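Local atomic coordinates of transcriptional regulator, IclR family (Alicyclobacillus acidocaldarius subsp. acidocaldarius, PDB entry 5TJJ), a protein that probably binds DNA as a transcription factor, pairing an IclR-type helix-turn-helix domain with a C-terminal domain of the GAF clan. Residues D114-I119 with Q137-Y142; G143-R148 with G192-H197; C149-D154 with R183-V188; N173-E178 with H197-P202; A206-V211 with V221-T226. One frame throughout, in Å; residues are numbered along the deposited sequence.

All five contacts lie in the C-terminal, GAF-clan part of the chain. Contact 5 is its buried middle, an antiparallel hairpin of backbone bonds and mostly apolar side chains; contact 1 is an edge of the same six-stranded sheet, with polar side chains on one face and aromatic ones on the other. Contacts 2 and 3 use successive parts of helix 144-151: the first sets it against edge strand 194-197 with alanines and one buried arginine, the second against helix 178-191 by apolar packing. Contact 4, near the surface, joins two loops through side-chain-to-carbonyl hydrogen bonds, and its Glu199 holds the arginine of contact 2 by a salt bridge.

Contact 1. Residues D114-I119 with Q137-Y142; sequences DRVIYI and QQFPVY
The ring of Phe139 presents its edge to the face of Tyr118, an edge-to-face pair with centroids 4.8 Å apart and planes at 55°. Phe139 CE2 stands over the middle of the tyrosine ring, 3.6 Å from Tyr118 CE1. Tyr118 lies two residues beyond Val116, the strand partner of Phe139, and with CG anti to the carbonyl carbon (chi1 -72°) its ring lies beside that of Phe139. Val116 packs beside them: its CG2 lies 3.7 Å from Phe139 CB and near the plane of the phenylalanine ring, at its edge. The other branch, CG1, points to Val141 and is 4.2 Å from Val141 CG2. Branched and aromatic residues suit this buried face.

The face of Ile117 and Gln138 is more polar. Gln138, extended beyond CG, runs past Ile117, its CG 4.0 Å from Ile117 CG1. Arg115 points away from the partner strand at CB, then bends at chi2 and chi3, which folds its guanidinium back over the backbone of Phe139, with the amide of Gln138 turned 68° from its plane. Beneath the side chains the strands are antiparallel: Val116 N to Phe139 O (2.7 Å) and the return bond from Phe139 N to Val116 O frame the hydrogen-bonded pair.

Strand 138-140 is an edge strand of the six-stranded sheet, and strand 104-110 flanks 115-122 on its other side. Phe146 and Phe150 of helix 144-151 cover Val116, while Trp201 packs on Tyr118.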
# COMPACT_ATOMS: atom_id res chain seq x y z
N ASP A 114 17.45 -14.10 18.02
CA ASP A 114 18.59 -14.48 17.18
C ASP A 114 18.32 -15.63 16.21
O ASP A 114 19.21 -16.40 15.90
CB ASP A 114 19.82 -14.76 18.05
CG ASP A 114 20.25 -13.54 18.89
OD1 ASP A 114 20.21 -12.39 18.40
OD2 ASP A 114 20.65 -13.74 20.06
N ARG A 115 17.07 -15.74 15.75
CA ARG A 115 16.71 -16.75 14.77
C ARG A 115 16.31 -16.07 13.47
O ARG A 115 15.88 -14.91 13.45
CB ARG A 115 15.52 -17.63 15.21
CG ARG A 115 15.58 -18.28 16.58
CD ARG A 115 16.66 -19.33 16.70
NE ARG A 115 16.28 -20.61 16.09
CZ ARG A 115 17.02 -21.72 16.12
NH1 ARG A 115 18.22 -21.73 16.74
NH2 ARG A 115 16.58 -22.83 15.52
N VAL A 116 16.41 -16.85 12.40
CA VAL A 116 15.84 -16.49 11.09
C VAL A 116 15.03 -17.67 10.61
O VAL A 116 15.27 -18.79 11.07
CB VAL A 116 16.92 -16.13 10.06
CG1 VAL A 116 17.68 -14.88 10.50
CG2 VAL A 116 17.90 -17.24 9.82
N ILE A 117 14.13 -17.42 9.66
CA ILE A 117 13.26 -18.47 9.12
C ILE A 117 13.06 -18.35 7.59
O ILE A 117 12.89 -17.25 7.06
CB ILE A 117 11.93 -18.52 9.89
CG1 ILE A 117 11.10 -19.73 9.52
CG2 ILE A 117 11.11 -17.26 9.68
CD1 ILE A 117 9.80 -19.85 10.31
N TYR A 118 13.12 -19.49 6.90
CA TYR A 118 12.67 -19.56 5.50
C TYR A 118 11.14 -19.39 5.45
O TYR A 118 10.41 -20.12 6.11
CB TYR A 118 13.03 -20.91 4.88
CG TYR A 118 14.49 -21.14 4.57
CD1 TYR A 118 15.45 -20.12 4.67
CD2 TYR A 118 14.92 -22.40 4.14
CE1 TYR A 118 16.77 -20.35 4.36
CE2 TYR A 118 16.26 -22.64 3.81
CZ TYR A 118 17.19 -21.60 3.92
OH TYR A 118 18.54 -21.80 3.62
N ILE A 119 10.68 -18.40 4.69
CA ILE A 119 9.24 -18.16 4.50
C ILE A 119 8.74 -18.42 3.07
O ILE A 119 7.56 -18.36 2.82
CB ILE A 119 8.83 -16.76 5.00
CG1 ILE A 119 9.54 -15.65 4.25
CG2 ILE A 119 9.15 -16.61 6.49
CD1 ILE A 119 8.85 -14.30 4.38
N GLN A 137 11.84 -23.86 8.27
CA GLN A 137 13.09 -24.13 8.96
C GLN A 137 13.69 -22.84 9.50
O GLN A 137 13.79 -21.84 8.79
CB GLN A 137 14.10 -24.82 8.05
CG GLN A 137 15.15 -25.61 8.84
CD GLN A 137 16.22 -26.26 7.95
OE1 GLN A 137 16.21 -26.13 6.72
NE2 GLN A 137 17.16 -26.95 8.59
N GLN A 138 14.09 -22.89 10.77
CA GLN A 138 14.71 -21.79 11.46
C GLN A 138 16.19 -22.04 11.64
O GLN A 138 16.61 -23.19 11.77
CB GLN A 138 14.08 -21.59 12.83
CG GLN A 138 12.56 -21.51 12.84
CD GLN A 138 12.02 -21.06 14.18
OE1 GLN A 138 12.64 -20.26 14.89
NE2 GLN A 138 10.87 -21.57 14.54
N PHE A 139 16.95 -20.96 11.66
CA PHE A 139 18.40 -21.00 11.79
C PHE A 139 18.87 -19.88 12.71
O PHE A 139 18.14 -18.90 12.93
CB PHE A 139 19.07 -20.74 10.45
CG PHE A 139 18.59 -21.62 9.36
CD1 PHE A 139 19.18 -22.84 9.13
CD2 PHE A 139 17.56 -21.21 8.53
CE1 PHE A 139 18.76 -23.66 8.10
CE2 PHE A 139 17.13 -22.01 7.49
CZ PHE A 139 17.73 -23.24 7.27
N PRO A 140 20.10 -19.99 13.22
CA PRO A 140 20.66 -18.85 13.93
C PRO A 140 20.96 -17.72 12.96
O PRO A 140 21.32 -17.96 11.79
CB PRO A 140 21.96 -19.40 14.52
CG PRO A 140 22.35 -20.46 13.54
CD PRO A 140 21.06 -21.12 13.17
N VAL A 141 20.78 -16.49 13.46
CA VAL A 141 21.01 -15.27 12.71
C VAL A 141 22.44 -15.11 12.16
O VAL A 141 22.61 -14.38 11.19
CB VAL A 141 20.63 -14.00 13.53
CG1 VAL A 141 21.58 -13.79 14.73
CG2 VAL A 141 20.55 -12.75 12.64
N TYR A 142 23.43 -15.76 12.76
CA TYR A 142 24.81 -15.75 12.22
C TYR A 142 25.14 -16.77 11.11
O TYR A 142 26.25 -16.71 10.52
CB TYR A 142 25.85 -15.91 13.36
CG TYR A 142 25.67 -17.11 14.28
CD1 TYR A 142 26.09 -18.37 13.90
CD2 TYR A 142 25.11 -16.95 15.57
CE1 TYR A 142 25.93 -19.47 14.75
CE2 TYR A 142 24.95 -18.04 16.42
CZ TYR A 142 25.37 -19.30 16.01
OH TYR A 142 25.23 -20.40 16.83

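Contact 2. Residues G143-R148 with G192-H197; sequences GAAFGR and GYAVSH
Arg148 reaches across from its helix to the edge strand 194-197 and gives the backbone of Val195 a hydrogen bond. From CB, which points toward the strand, the chain leaves with CG anti to the carbonyl carbon; it then runs on nearly extended until a bend at chi3 (-86°) turns the head back along the helix. On its way the side chain also packs on Tyr181, Leu184 and Val188 of helix 178-191. NE passes 4.2 Å from Ala194 CB. CZ holds the planar group with one face over Ala144 O and Ala145 N. At the tip, NH2 is 3.0 Å from Val195 O and 3.5 Å from Ser196 CB. The carbonyl oxygen lies close to the guanidinium plane; NH2 approaches from above the carbonyl plane, and the bond is bent, 133° at the hydrogen. NH1 forms a salt bridge with Glu199.

Small residues bring the two backbones close beside this arm. Ala194 CB rests 3.4 Å from Ala145 O, and the methyls of Ala145 and Ala194 are 4.0 Å apart. Ser196 OG, held between its own N and carbonyl carbon (chi1 67°), accepts a weak hydrogen bond from Ala145 N at 3.3 Å.

The arginine is buried, and its charge is met by a carboxylate and a carbonyl, an arrangement consistent with a stably charged guanidinium whose rotation is fixed at two nitrogens. Alanines give close apolar contact, while the serine supplies a weak acceptor for the backbone N-H of Ala145 within the interior.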
# COMPACT_ATOMS: atom_id res chain seq x y z
N GLY A 143 24.23 -17.69 10.83
CA GLY A 143 24.53 -18.84 9.98
C GLY A 143 24.62 -18.48 8.50
O GLY A 143 23.65 -18.00 7.90
N ALA A 144 25.81 -18.67 7.93
CA ALA A 144 25.99 -18.69 6.47
C ALA A 144 25.73 -17.30 5.81
O ALA A 144 25.64 -16.29 6.52
CB ALA A 144 25.14 -19.80 5.84
N ALA A 145 25.62 -17.25 4.48
CA ALA A 145 25.49 -15.99 3.75
C ALA A 145 24.32 -15.13 4.21
O ALA A 145 24.47 -13.90 4.40
CB ALA A 145 25.39 -16.25 2.25
N PHE A 146 23.17 -15.76 4.39
CA PHE A 146 21.97 -15.02 4.77
C PHE A 146 22.01 -14.47 6.20
O PHE A 146 21.44 -13.40 6.44
CB PHE A 146 20.67 -15.80 4.51
CG PHE A 146 20.57 -17.11 5.18
CD1 PHE A 146 20.25 -17.19 6.53
CD2 PHE A 146 20.78 -18.29 4.47
CE1 PHE A 146 20.16 -18.43 7.16
CE2 PHE A 146 20.68 -19.52 5.10
CZ PHE A 146 20.36 -19.59 6.44
N GLY A 147 22.66 -15.19 7.12
CA GLY A 147 22.90 -14.70 8.46
C GLY A 147 23.70 -13.39 8.45
O GLY A 147 23.27 -12.37 8.99
N ARG A 148 24.85 -13.43 7.79
CA ARG A 148 25.68 -12.24 7.63
C ARG A 148 24.98 -11.03 6.99
O ARG A 148 25.37 -9.88 7.26
CB ARG A 148 26.89 -12.59 6.76
CG ARG A 148 27.88 -13.52 7.43
CD ARG A 148 29.25 -13.41 6.78
NE ARG A 148 29.37 -14.29 5.63
CZ ARG A 148 29.50 -15.60 5.68
NH1 ARG A 148 29.56 -16.24 6.85
NH2 ARG A 148 29.59 -16.28 4.55
N GLY A 192 27.42 -5.17 -0.01
CA GLY A 192 25.99 -5.37 -0.24
C GLY A 192 25.53 -6.80 -0.54
O GLY A 192 24.38 -6.98 -0.96
N TYR A 193 26.39 -7.81 -0.35
CA TYR A 193 26.01 -9.21 -0.52
C TYR A 193 26.93 -10.10 0.26
O TYR A 193 27.92 -9.61 0.75
CB TYR A 193 26.03 -9.60 -2.01
CG TYR A 193 27.41 -9.66 -2.66
CD1 TYR A 193 27.95 -8.55 -3.30
CD2 TYR A 193 28.15 -10.84 -2.63
CE1 TYR A 193 29.22 -8.62 -3.88
CE2 TYR A 193 29.40 -10.91 -3.20
CZ TYR A 193 29.93 -9.81 -3.82
OH TYR A 193 31.16 -9.94 -4.39
N ALA A 194 26.59 -11.38 0.41
CA ALA A 194 27.47 -12.38 1.09
C ALA A 194 27.50 -13.67 0.32
O ALA A 194 26.59 -13.94 -0.43
CB ALA A 194 27.02 -12.66 2.52
N VAL A 195 28.56 -14.45 0.50
CA VAL A 195 28.70 -15.74 -0.14
C VAL A 195 29.24 -16.70 0.90
O VAL A 195 30.14 -16.36 1.62
CB VAL A 195 29.66 -15.70 -1.35
CG1 VAL A 195 29.80 -17.07 -2.02
CG2 VAL A 195 29.17 -14.68 -2.38
N SER A 196 28.68 -17.90 0.96
CA SER A 196 29.16 -18.92 1.86
C SER A 196 29.28 -20.21 1.08
O SER A 196 28.47 -20.47 0.19
CB SER A 196 28.20 -19.09 3.05
OG SER A 196 26.94 -19.62 2.68
N HIS A 197 30.31 -21.00 1.41
CA HIS A 197 30.59 -22.29 0.75
C HIS A 197 30.65 -23.39 1.80
O HIS A 197 31.66 -23.60 2.47
CB HIS A 197 31.92 -22.25 -0.02
CG HIS A 197 31.94 -21.26 -1.15
ND1 HIS A 197 31.08 -21.33 -2.23
CD2 HIS A 197 32.74 -20.19 -1.37
CE1 HIS A 197 31.34 -20.33 -3.05
NE2 HIS A 197 32.35 -19.63 -2.56

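Contact 3. Residues C149-D154 with R183-V188; sequences CFLAYD and RLLQEV
Two helices of the GAF-like C-terminal domain, 144-151 and 178-191, pack against each other here, together with the type I turn Leu151-Asp154. At the centre is Ala152, whose methyl points toward the second helix and comes 3.5 Å from Leu185 O. The same methyl is 3.7 Å from Val188 CG1, while CD2 of Leu185 lies at 4.0 Å, so two side chains one helical turn apart hold it between them. A small residue suits this place because the backbones come within 4.8 Å here, measured between the CA atoms of Ala152 and Leu185.

Leu185 sends CD2 onward to Leu151 CB, 3.7 Å away. In Val188, CG1 lies anti to the backbone N (chi1 169°), and this branch makes most of the valine's side-chain contacts with the other segment: besides Ala152 it faces Cys149 SG at 4.4 Å and the ring carbon CE2 of Tyr153. The tyrosine turns its ring end toward the second helix, setting its OH 3.4 Å from Val188 O.

Around this pair, Trp159 of helix 156-164 covers Leu185, and Cys149 rests on Ala208 and Pro210 of strand 204-212.

The interface is chiefly apolar and mostly buried. Its hold therefore comes from the fit of methyl, thiol and branched groups and from their removal from water.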
# COMPACT_ATOMS: atom_id res chain seq x y z
N CYS A 149 23.99 -11.26 6.12
CA CYS A 149 23.25 -10.14 5.57
C CYS A 149 22.36 -9.45 6.57
O CYS A 149 22.13 -8.27 6.42
CB CYS A 149 22.41 -10.53 4.37
SG CYS A 149 23.38 -10.84 2.90
N PHE A 150 21.83 -10.18 7.57
CA PHE A 150 21.06 -9.55 8.66
C PHE A 150 22.03 -8.84 9.60
O PHE A 150 21.90 -7.63 9.83
CB PHE A 150 20.22 -10.56 9.44
CG PHE A 150 19.06 -11.17 8.67
CD1 PHE A 150 17.90 -10.47 8.46
CD2 PHE A 150 19.11 -12.50 8.24
CE1 PHE A 150 16.82 -11.04 7.79
CE2 PHE A 150 18.03 -13.08 7.57
CZ PHE A 150 16.88 -12.35 7.34
N LEU A 151 23.02 -9.57 10.09
CA LEU A 151 23.94 -9.07 11.11
C LEU A 151 24.78 -7.87 10.72
O LEU A 151 24.95 -6.95 11.50
CB LEU A 151 24.89 -10.15 11.58
CG LEU A 151 24.50 -10.97 12.80
CD1 LEU A 151 25.69 -11.86 13.15
CD2 LEU A 151 24.17 -10.08 13.98
N ALA A 152 25.31 -7.87 9.50
CA ALA A 152 26.19 -6.82 9.07
C ALA A 152 25.57 -5.43 9.18
O ALA A 152 26.29 -4.40 9.28
CB ALA A 152 26.63 -7.09 7.64
N TYR A 153 24.24 -5.38 9.15
CA TYR A 153 23.51 -4.11 9.23
C TYR A 153 22.91 -3.78 10.59
O TYR A 153 22.23 -2.77 10.72
CB TYR A 153 22.47 -4.06 8.12
CG TYR A 153 23.09 -4.10 6.75
CD1 TYR A 153 23.63 -2.96 6.18
CD2 TYR A 153 23.18 -5.30 6.03
CE1 TYR A 153 24.23 -3.01 4.92
CE2 TYR A 153 23.80 -5.37 4.78
CZ TYR A 153 24.31 -4.21 4.23
OH TYR A 153 24.88 -4.23 2.99
N ASP A 154 23.18 -4.58 11.62
CA ASP A 154 22.96 -4.16 13.00
C ASP A 154 24.13 -3.33 13.52
O ASP A 154 25.23 -3.34 12.96
CB ASP A 154 22.79 -5.39 13.91
CG ASP A 154 21.51 -6.16 13.62
OD1 ASP A 154 20.53 -5.58 13.13
OD2 ASP A 154 21.49 -7.37 13.89
N ARG A 183 35.58 -9.33 9.96
CA ARG A 183 36.03 -8.93 8.63
C ARG A 183 34.98 -9.28 7.55
O ARG A 183 34.71 -8.47 6.65
CB ARG A 183 37.40 -9.55 8.28
CG ARG A 183 38.13 -8.84 7.15
CD ARG A 183 39.42 -9.56 6.75
NE ARG A 183 39.13 -10.89 6.21
CZ ARG A 183 38.66 -11.16 4.98
NH1 ARG A 183 38.42 -10.19 4.10
NH2 ARG A 183 38.44 -12.43 4.63
N LEU A 184 34.40 -10.47 7.64
CA LEU A 184 33.29 -10.86 6.78
C LEU A 184 32.03 -9.98 6.93
O LEU A 184 31.38 -9.67 5.93
CB LEU A 184 32.93 -12.34 6.97
CG LEU A 184 33.98 -13.31 6.41
CD1 LEU A 184 33.53 -14.74 6.62
CD2 LEU A 184 34.24 -13.04 4.94
N LEU A 185 31.70 -9.57 8.15
CA LEU A 185 30.58 -8.65 8.33
C LEU A 185 30.90 -7.27 7.74
O LEU A 185 30.07 -6.68 7.03
CB LEU A 185 30.15 -8.52 9.78
CG LEU A 185 29.53 -9.76 10.41
CD1 LEU A 185 29.49 -9.63 11.93
CD2 LEU A 185 28.14 -10.02 9.86
N GLN A 186 32.10 -6.78 8.00
CA GLN A 186 32.52 -5.50 7.43
C GLN A 186 32.39 -5.52 5.92
O GLN A 186 31.81 -4.59 5.35
CB GLN A 186 33.93 -5.08 7.87
CG GLN A 186 33.93 -4.25 9.13
CD GLN A 186 35.21 -4.34 9.97
OE1 GLN A 186 36.17 -5.03 9.63
NE2 GLN A 186 35.20 -3.64 11.10
N GLU A 187 32.89 -6.58 5.27
CA GLU A 187 32.90 -6.61 3.81
C GLU A 187 31.48 -6.76 3.25
O GLU A 187 31.18 -6.15 2.22
CB GLU A 187 33.91 -7.60 3.20
CG GLU A 187 33.40 -9.00 2.86
CD GLU A 187 34.37 -9.85 2.04
OE1 GLU A 187 35.34 -9.30 1.47
OE2 GLU A 187 34.15 -11.09 1.94
N VAL A 188 30.61 -7.52 3.93
CA VAL A 188 29.21 -7.57 3.54
C VAL A 188 28.58 -6.17 3.59
O VAL A 188 27.85 -5.80 2.71
CB VAL A 188 28.39 -8.55 4.40
CG1 VAL A 188 26.89 -8.41 4.15
CG2 VAL A 188 28.77 -9.99 4.13

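Contact 4. Residues N173-E178 with H197-P202; sequences NSITDE and HGELWP
Ser174 OG donates a hydrogen bond to Glu199 O at 2.9 Å, arriving in the carbonyl plane on a lone pair of the oxygen. The hydroxyl also meets the backbone N of Tyr170 in a weak hydrogen bond, so two partners, one of them weak, restrict its rotation. A short hydroxyl side chain suits this place, where the loops approach to 4.5 Å between the CA atoms of Ser174 and Glu199.

One residue earlier, Asn173 uses its amide: ND2 gives a hydrogen bond to His197 O over 3.2 Å, with an angle of 145° at the hydrogen and the donor tilted from the carbonyl plane. With CG anti to the carbonyl carbon (chi1 -52°), the side chain reaches toward the other loop, and its CB comes 3.6 Å from Gly198 O. Gly198 has positive phi, which favours glycine, and the Asn173 amide packs close to it.

Glu199 stretches out beyond CG alongside residues 173-175. Its CG is 3.5 Å from Asn173 O, and OE1 passes 3.6 Å from Ile175 CG1, an aliphatic flank beside the carboxylate. That carboxylate is engaged by Arg148 of helix 144-151 in a salt bridge, which would favour its charged form.

Residues 173-178 lead into helix 178-191, where Ile175 packs against Tyr181 and Leu184. Residues 197-202 join edge strand 194-197 to strand 204-212, and Leu200 lies against Ala144 and Phe146 of helix 144-151.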
# COMPACT_ATOMS: atom_id res chain seq x y z
N ASN A 173 34.00 -25.96 7.31
CA ASN A 173 34.11 -24.66 6.65
C ASN A 173 33.38 -23.56 7.37
O ASN A 173 33.42 -22.42 6.91
CB ASN A 173 33.54 -24.70 5.23
CG ASN A 173 34.12 -25.82 4.39
OD1 ASN A 173 35.15 -26.38 4.71
ND2 ASN A 173 33.43 -26.16 3.30
N SER A 174 32.68 -23.87 8.46
CA SER A 174 32.09 -22.85 9.32
C SER A 174 33.12 -21.85 9.81
O SER A 174 34.27 -22.20 10.10
CB SER A 174 31.38 -23.46 10.54
OG SER A 174 30.08 -23.88 10.21
N ILE A 175 32.70 -20.60 9.88
CA ILE A 175 33.54 -19.53 10.36
C ILE A 175 33.23 -19.46 11.83
O ILE A 175 32.09 -19.18 12.22
CB ILE A 175 33.24 -18.17 9.69
CG1 ILE A 175 33.06 -18.29 8.16
CG2 ILE A 175 34.35 -17.18 10.03
CD1 ILE A 175 34.16 -19.04 7.42
N THR A 176 34.23 -19.79 12.62
CA THR A 176 34.24 -19.63 14.06
C THR A 176 35.34 -18.69 14.60
O THR A 176 35.32 -18.36 15.77
CB THR A 176 34.43 -21.01 14.72
OG1 THR A 176 35.60 -21.65 14.19
CG2 THR A 176 33.21 -21.88 14.43
N ASP A 177 36.30 -18.30 13.75
CA ASP A 177 37.31 -17.29 14.09
C ASP A 177 36.67 -15.89 14.17
O ASP A 177 36.23 -15.36 13.15
CB ASP A 177 38.42 -17.30 13.04
CG ASP A 177 39.55 -16.30 13.32
OD1 ASP A 177 39.64 -15.72 14.44
OD2 ASP A 177 40.38 -16.10 12.41
N GLU A 178 36.67 -15.30 15.36
CA GLU A 178 36.02 -14.01 15.61
C GLU A 178 36.55 -12.86 14.75
O GLU A 178 35.76 -12.08 14.22
CB GLU A 178 36.10 -13.63 17.08
CG GLU A 178 35.28 -14.54 17.98
CD GLU A 178 35.95 -14.77 19.32
OE1 GLU A 178 36.35 -15.93 19.59
OE2 GLU A 178 36.10 -13.78 20.10
N HIS A 197 30.31 -21.00 1.41
CA HIS A 197 30.59 -22.29 0.75
C HIS A 197 30.65 -23.39 1.80
O HIS A 197 31.66 -23.60 2.47
CB HIS A 197 31.92 -22.25 -0.02
CG HIS A 197 31.94 -21.26 -1.15
ND1 HIS A 197 31.08 -21.33 -2.23
CD2 HIS A 197 32.74 -20.19 -1.37
CE1 HIS A 197 31.34 -20.33 -3.05
NE2 HIS A 197 32.35 -19.63 -2.56
N GLY A 198 29.54 -24.09 1.95
CA GLY A 198 29.48 -25.20 2.86
C GLY A 198 29.55 -24.83 4.31
O GLY A 198 30.07 -25.61 5.10
N GLU A 199 28.98 -23.69 4.69
CA GLU A 199 29.03 -23.23 6.08
C GLU A 199 27.93 -23.85 6.93
O GLU A 199 28.17 -24.13 8.10
CB GLU A 199 29.03 -21.71 6.17
CG GLU A 199 30.37 -21.11 5.75
CD GLU A 199 30.38 -19.58 5.71
OE1 GLU A 199 29.86 -18.94 6.66
OE2 GLU A 199 30.92 -19.01 4.73
N LEU A 200 26.75 -24.10 6.37
CA LEU A 200 25.74 -24.93 7.05
C LEU A 200 25.63 -26.36 6.53
O LEU A 200 25.43 -27.27 7.32
CB LEU A 200 24.35 -24.31 6.98
CG LEU A 200 24.13 -23.05 7.79
CD1 LEU A 200 22.67 -22.65 7.62
CD2 LEU A 200 24.49 -23.21 9.27
N TRP A 201 25.70 -26.55 5.22
CA TRP A 201 25.50 -27.87 4.62
C TRP A 201 26.70 -28.22 3.76
O TRP A 201 27.03 -27.48 2.86
CB TRP A 201 24.27 -27.85 3.74
CG TRP A 201 23.01 -27.60 4.47
CD1 TRP A 201 22.44 -28.42 5.37
CD2 TRP A 201 22.16 -26.47 4.34
NE1 TRP A 201 21.29 -27.87 5.84
CE2 TRP A 201 21.08 -26.67 5.22
CE3 TRP A 201 22.21 -25.30 3.59
CZ2 TRP A 201 20.04 -25.75 5.34
CZ3 TRP A 201 21.17 -24.37 3.72
CH2 TRP A 201 20.09 -24.61 4.58
N PRO A 202 27.34 -29.37 4.02
CA PRO A 202 28.42 -29.74 3.11
C PRO A 202 27.90 -29.81 1.67
O PRO A 202 26.79 -30.28 1.46
CB PRO A 202 28.86 -31.11 3.60
CG PRO A 202 28.25 -31.28 4.93
CD PRO A 202 27.01 -30.45 4.95

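Contact 5. Residues A206-V211 with V221-T226; sequences AVAVPV and VLSCLT
This is a buried antiparallel beta hairpin, strands 204-212 and 218-227, in the interior of the six-stranded sheet. The axes of segments 206-211 and 221-226 approach to 4.6 Å and run at 169°, close to exactly antiparallel. Two hydrogen-bonded pairs set the register. Val207 N bonds Cys224 O, and Cys224 N returns to Val207 O at 2.8 Å; Val209 N similarly meets Leu222 O at 2.9 Å, answered by Leu222 N to Val209 O. Between them Ala208 and Ser223 form a non-hydrogen-bonded pair, with CA atoms 4.2 Å apart.

Ser223 adds a side-chain bond. Its OG, anti to the backbone N (chi1 -175°) and beside the carbonyl carbon, donates to Val207 O at 3.2 Å from above the carbonyl plane, so that oxygen accepts from two donors and the buried hydroxyl has an acceptor within the sheet.

Ala206, Ala208, Pro210, Val221, Ser223 and Leu225 share one face. Ala206 CB lies 3.8 Å from Leu225 CD2, and Ala208 CB is 3.9 Å from Val221 CG1. Alanines suit it because Ala145 and Cys149 of helix 144-151 press close on Ala208. Apolar side chains suit the other face because Val207 and Val209 pack on helix 233-253 and Leu222 and Cys224 on helix 86-101. Farther along, Val211 CG2 meets Leu222 CG at 3.9 Å.

A central antiparallel sheet with helices against both faces is characteristic of GAF-type domains, and this hairpin forms part of that sheet, between strands 104-110 and 194-197.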
# COMPACT_ATOMS: atom_id res chain seq x y z
N ALA A 206 25.80 -20.55 -1.01
CA ALA A 206 24.76 -19.53 -0.83
C ALA A 206 25.29 -18.15 -1.21
O ALA A 206 26.41 -17.81 -0.91
CB ALA A 206 24.23 -19.54 0.59
N VAL A 207 24.46 -17.40 -1.90
CA VAL A 207 24.66 -16.01 -2.24
C VAL A 207 23.41 -15.30 -1.73
O VAL A 207 22.28 -15.74 -2.01
CB VAL A 207 24.72 -15.84 -3.75
CG1 VAL A 207 24.98 -14.40 -4.12
CG2 VAL A 207 25.77 -16.78 -4.34
N ALA A 208 23.62 -14.19 -1.01
CA ALA A 208 22.55 -13.52 -0.31
C ALA A 208 22.68 -12.01 -0.39
O ALA A 208 23.76 -11.46 -0.44
CB ALA A 208 22.56 -13.95 1.13
N VAL A 209 21.54 -11.35 -0.35
CA VAL A 209 21.48 -9.91 -0.43
C VAL A 209 20.40 -9.44 0.50
O VAL A 209 19.35 -10.08 0.58
CB VAL A 209 21.17 -9.48 -1.88
CG1 VAL A 209 20.94 -7.96 -1.98
CG2 VAL A 209 22.32 -9.86 -2.76
N PRO A 210 20.64 -8.34 1.21
CA PRO A 210 19.66 -7.81 2.16
C PRO A 210 18.51 -7.05 1.49
O PRO A 210 18.72 -6.48 0.42
CB PRO A 210 20.48 -6.86 3.01
CG PRO A 210 21.58 -6.40 2.12
CD PRO A 210 21.92 -7.61 1.29
N VAL A 211 17.32 -7.08 2.11
CA VAL A 211 16.20 -6.19 1.72
C VAL A 211 16.01 -5.18 2.84
O VAL A 211 15.84 -5.59 3.99
CB VAL A 211 14.89 -6.98 1.48
CG1 VAL A 211 13.69 -6.08 1.20
CG2 VAL A 211 15.07 -7.95 0.35
N VAL A 221 15.88 -11.22 3.73
CA VAL A 221 17.05 -11.49 2.89
C VAL A 221 16.62 -12.38 1.75
O VAL A 221 15.79 -13.24 1.94
CB VAL A 221 18.17 -12.11 3.70
CG1 VAL A 221 19.28 -12.68 2.81
CG2 VAL A 221 18.75 -11.08 4.68
N LEU A 222 17.14 -12.11 0.55
CA LEU A 222 16.93 -12.95 -0.60
C LEU A 222 18.21 -13.72 -0.79
O LEU A 222 19.27 -13.12 -0.83
CB LEU A 222 16.66 -12.16 -1.89
CG LEU A 222 15.62 -11.06 -1.90
CD1 LEU A 222 15.44 -10.57 -3.31
CD2 LEU A 222 14.30 -11.58 -1.37
N SER A 223 18.09 -15.03 -0.99
CA SER A 223 19.24 -15.91 -1.10
C SER A 223 19.08 -16.96 -2.21
O SER A 223 17.98 -17.34 -2.54
CB SER A 223 19.44 -16.58 0.23
OG SER A 223 20.62 -17.35 0.19
N CYS A 224 20.20 -17.41 -2.76
CA CYS A 224 20.24 -18.45 -3.81
C CYS A 224 21.09 -19.60 -3.30
O CYS A 224 22.21 -19.38 -2.83
CB CYS A 224 20.89 -17.92 -5.09
SG CYS A 224 19.72 -17.26 -6.25
N LEU A 225 20.57 -20.81 -3.42
CA LEU A 225 21.33 -22.01 -3.09
C LEU A 225 21.74 -22.74 -4.36
O LEU A 225 20.95 -22.84 -5.29
CB LEU A 225 20.53 -22.95 -2.18
CG LEU A 225 19.99 -22.31 -0.89
CD1 LEU A 225 19.25 -23.35 -0.05
CD2 LEU A 225 21.09 -21.65 -0.07
N THR A 226 22.98 -23.21 -4.38
CA THR A 226 23.45 -24.12 -5.41
C THR A 226 24.50 -25.08 -4.82
O THR A 226 24.95 -24.90 -3.69
CB THR A 226 24.01 -23.35 -6.64
OG1 THR A 226 24.29 -24.28 -7.69
CG2 THR A 226 25.27 -22.53 -6.34